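Local coordinates for protein aminotransferase, class I and II (Erwinia tasmaniensis, PDB 5Z0Q) that belongs to the class I and II aminotransferases, carries pyridoxal-5'-phosphate, and has the large mixed beta sheet of that fold, at residues W93-G99 with G248-I254. Residues are numbered along the deposited sequence; the frame is centred on the assembly and turned at random.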
ATOM      1  N   TRP A  93      -2.058 -13.110  16.108  1.00 34.27           N
ATOM      2  CA  TRP A  93      -0.669 -12.996  15.678  1.00 33.69           C
ATOM      3  C   TRP A  93      -0.539 -12.340  14.312  1.00 27.71           C
ATOM      4  O   TRP A  93       0.547 -11.855  13.973  1.00 28.80           O
ATOM      5  CB  TRP A  93      -0.006 -14.375  15.630  1.00 33.93           C
ATOM      6  CG  TRP A  93       0.116 -15.061  16.953  1.00 35.53           C
ATOM      7  CD1 TRP A  93      -0.222 -14.558  18.176  1.00 37.94           C
ATOM      8  CD2 TRP A  93       0.614 -16.383  17.186  1.00 36.41           C
ATOM      9  NE1 TRP A  93       0.035 -15.487  19.157  1.00 40.91           N
ATOM     10  CE2 TRP A  93       0.550 -16.616  18.574  1.00 36.43           C
ATOM     11  CE3 TRP A  93       1.109 -17.393  16.355  1.00 34.81           C
ATOM     12  CZ2 TRP A  93       0.961 -17.816  19.150  1.00 33.25           C
ATOM     13  CZ3 TRP A  93       1.518 -18.583  16.928  1.00 31.14           C
ATOM     14  CH2 TRP A  93       1.441 -18.784  18.311  1.00 34.47           C
ATOM     15  N   LEU A  94      -1.610 -12.312  13.525  1.00 30.69           N
ATOM     16  CA  LEU A  94      -1.526 -11.872  12.141  1.00 32.98           C
ATOM     17  C   LEU A  94      -1.584 -10.353  12.037  1.00 30.21           C
ATOM     18  O   LEU A  94      -2.326  -9.690  12.766  1.00 29.90           O
ATOM     19  CB  LEU A  94      -2.656 -12.493  11.319  1.00 27.48           C
ATOM     20  CG  LEU A  94      -2.687 -14.021  11.276  1.00 24.52           C
ATOM     21  CD1 LEU A  94      -3.854 -14.512  10.439  1.00 25.85           C
ATOM     22  CD2 LEU A  94      -1.375 -14.568  10.740  1.00 27.70           C
ATOM     23  N   VAL A  95      -0.782  -9.810  11.123  1.00 31.47           N
ATOM     24  CA  VAL A  95      -0.809  -8.395  10.761  1.00 32.94           C
ATOM     25  C   VAL A  95      -0.714  -8.336   9.242  1.00 29.53           C
ATOM     26  O   VAL A  95       0.311  -8.720   8.668  1.00 29.09           O
ATOM     27  CB  VAL A  95       0.331  -7.590  11.405  1.00 26.76           C
ATOM     28  CG1 VAL A  95       0.311  -6.155  10.904  1.00 24.21           C
ATOM     29  CG2 VAL A  95       0.226  -7.622  12.921  1.00 24.18           C
ATOM     30  N   PHE A  96      -1.773  -7.865   8.589  1.00 31.57           N
ATOM     31  CA  PHE A  96      -1.813  -7.839   7.134  1.00 25.86           C
ATOM     32  C   PHE A  96      -1.110  -6.599   6.595  1.00 25.31           C
ATOM     33  O   PHE A  96      -1.239  -5.502   7.146  1.00 26.29           O
ATOM     34  CB  PHE A  96      -3.258  -7.889   6.641  1.00 26.05           C
ATOM     35  CG  PHE A  96      -3.981  -9.149   7.023  1.00 31.32           C
ATOM     36  CD1 PHE A  96      -3.686 -10.349   6.398  1.00 31.95           C
ATOM     37  CD2 PHE A  96      -4.955  -9.133   8.007  1.00 33.03           C
ATOM     38  CE1 PHE A  96      -4.346 -11.512   6.748  1.00 33.58           C
ATOM     39  CE2 PHE A  96      -5.622 -10.292   8.362  1.00 30.71           C
ATOM     40  CZ  PHE A  96      -5.317 -11.483   7.732  1.00 34.84           C
ATOM     41  N   LEU A  97      -0.368  -6.781   5.508  1.00 25.35           N
ATOM     42  CA  LEU A  97       0.476  -5.744   4.937  1.00 25.61           C
ATOM     43  C   LEU A  97       0.298  -5.711   3.427  1.00 31.58           C
ATOM     44  O   LEU A  97      -0.061  -6.727   2.819  1.00 29.48           O
ATOM     45  CB  LEU A  97       1.957  -5.984   5.271  1.00 30.24           C
ATOM     46  CG  LEU A  97       2.340  -5.989   6.751  1.00 24.48           C
ATOM     47  CD1 LEU A  97       3.657  -6.721   6.955  1.00 28.34           C
ATOM     48  CD2 LEU A  97       2.429  -4.566   7.280  1.00 20.95           C
ATOM     49  N   PRO A  98       0.533  -4.554   2.795  1.00 34.14           N
ATOM     50  CA  PRO A  98       0.496  -4.463   1.319  1.00 30.74           C
ATOM     51  C   PRO A  98       1.856  -4.755   0.688  1.00 34.88           C
ATOM     52  O   PRO A  98       2.503  -3.895   0.074  1.00 42.01           O
ATOM     53  CB  PRO A  98       0.041  -3.020   1.097  1.00 26.04           C
ATOM     54  CG  PRO A  98       0.659  -2.280   2.239  1.00 31.97           C
ATOM     55  CD  PRO A  98       0.644  -3.224   3.421  1.00 34.43           C
ATOM     56  N   GLY A  99       2.309  -5.993   0.836  1.00 26.75           N
ATOM     57  CA  GLY A  99       3.590  -6.423   0.311  1.00 28.07           C
ATOM     58  C   GLY A  99       4.467  -7.035   1.386  1.00 29.42           C
ATOM     59  O   GLY A  99       4.158  -7.014   2.576  1.00 29.02           O
ATOM     60  N   GLY A 248      -0.340  -7.628  -4.157  1.00 36.59           N
ATOM     61  CA  GLY A 248       0.517  -7.466  -2.999  1.00 38.42           C
ATOM     62  C   GLY A 248      -0.141  -7.649  -1.651  1.00 36.75           C
ATOM     63  O   GLY A 248       0.112  -6.861  -0.732  1.00 45.92           O
ATOM     64  N   ALA A 249      -0.972  -8.672  -1.495  1.00 39.32           N
ATOM     65  CA  ALA A 249      -1.568  -8.988  -0.204  1.00 31.75           C
ATOM     66  C   ALA A 249      -0.649  -9.949   0.540  1.00 31.37           C
ATOM     67  O   ALA A 249      -0.375 -11.053   0.057  1.00 34.79           O
ATOM     68  CB  ALA A 249      -2.960  -9.591  -0.379  1.00 32.01           C
ATOM     69  N   SER A 250      -0.168  -9.526   1.708  1.00 30.94           N
ATOM     70  CA  SER A 250       0.759 -10.318   2.505  1.00 31.20           C
ATOM     71  C   SER A 250       0.346 -10.233   3.968  1.00 31.37           C
ATOM     72  O   SER A 250      -0.583  -9.506   4.335  1.00 27.22           O
ATOM     73  CB  SER A 250       2.203  -9.838   2.317  1.00 33.47           C
ATOM     74  OG  SER A 250       2.383  -8.553   2.884  1.00 35.03           O
ATOM     75  N   LEU A 251       1.051 -10.981   4.815  1.00 24.32           N
ATOM     76  CA  LEU A 251       0.773 -10.969   6.243  1.00 32.32           C
ATOM     77  C   LEU A 251       2.049 -11.282   7.010  1.00 28.04           C
ATOM     78  O   LEU A 251       2.925 -12.003   6.525  1.00 25.85           O
ATOM     79  CB  LEU A 251      -0.339 -11.964   6.613  1.00 38.47           C
ATOM     80  CG  LEU A 251      -0.234 -13.431   6.181  1.00 38.94           C
ATOM     81  CD1 LEU A 251       0.589 -14.263   7.160  1.00 29.80           C
ATOM     82  CD2 LEU A 251      -1.623 -14.029   6.008  1.00 36.12           C
ATOM     83  N   ALA A 252       2.140 -10.725   8.213  1.00 28.53           N
ATOM     84  CA  ALA A 252       3.234 -10.992   9.133  1.00 23.10           C
ATOM     85  C   ALA A 252       2.690 -11.706  10.361  1.00 31.05           C
ATOM     86  O   ALA A 252       1.627 -11.345  10.878  1.00 29.57           O
ATOM     87  CB  ALA A 252       3.943  -9.700   9.544  1.00 24.57           C
ATOM     88  N   VAL A 253       3.416 -12.718  10.823  1.00 32.17           N
ATOM     89  CA  VAL A 253       3.013 -13.523  11.971  1.00 31.18           C
ATOM     90  C   VAL A 253       3.963 -13.202  13.115  1.00 31.12           C
ATOM     91  O   VAL A 253       5.128 -13.620  13.104  1.00 35.18           O
ATOM     92  CB  VAL A 253       3.016 -15.022  11.649  1.00 33.19           C
ATOM     93  CG1 VAL A 253       2.447 -15.814  12.816  1.00 30.93           C
ATOM     94  CG2 VAL A 253       2.228 -15.290  10.375  1.00 27.97           C
ATOM     95  N   ILE A 254       3.471 -12.463  14.101  1.00 35.21           N
ATOM     96  CA  ILE A 254       4.253 -12.048  15.256  1.00 30.18           C
ATOM     97  C   ILE A 254       3.590 -12.617  16.505  1.00 34.90           C
ATOM     98  O   ILE A 254       2.645 -12.035  17.039  1.00 32.66           O
ATOM     99  CB  ILE A 254       4.366 -10.515  15.339  1.00 32.27           C
ATOM    100  CG1 ILE A 254       4.531  -9.918  13.940  1.00 31.31           C
ATOM    101  CG2 ILE A 254       5.535 -10.118  16.224  1.00 28.80           C
ATOM    102  CD1 ILE A 254       4.432  -8.411  13.904  1.00 22.41           C
TER
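Val-95 and Ala-252 form a hydrogen-bonded pair of the antiparallel strands 94-97 and 250-253. Both amides and both carbonyls of the pair are satisfied: Ala-252 N reaches Val-95 O at 2.8 Å, and Val-95 N returns to Ala-252 O at 2.9 Å, with its N-H...O angle bent to 143°. Leu-97 and Ser-250 repeat this exchange. There Leu-97 N meets Ser-250 O at 3.0 Å, straight at the hydrogen but 52° above the carbonyl plane, off the lone pairs. A fifth bond, Ile-254 N to Trp-93 O at 3.0 Å, closes the other end.

Past the strands, Pro-98 centres an inverse gamma turn, with Gly-99 N bonded weakly back to Leu-97 O. Ser-250 OG, set between its own backbone N and carbonyl carbon (chi1 68°), is directed at Gly-99 O, a hydrogen bond modelled very short and of doubtful length. This carbonyl belongs to a residue of the pyridoxal-5'-phosphate pocket.

On the face of Leu-94 and Phe-96, Leu-94 CD2 lies 3.7 Å from Val-253 CG2, and Phe-96 CD1 lies 3.7 Å from Leu-251 CB. Helix 71-83 covers this side, while helix 257-267 packs on Val-95 and Ile-254. Strand 94-97 is outermost in its chain's sheet; strand 250-253 continues inward through backbone bonds from Leu-251 and Val-253 to strand 232-236.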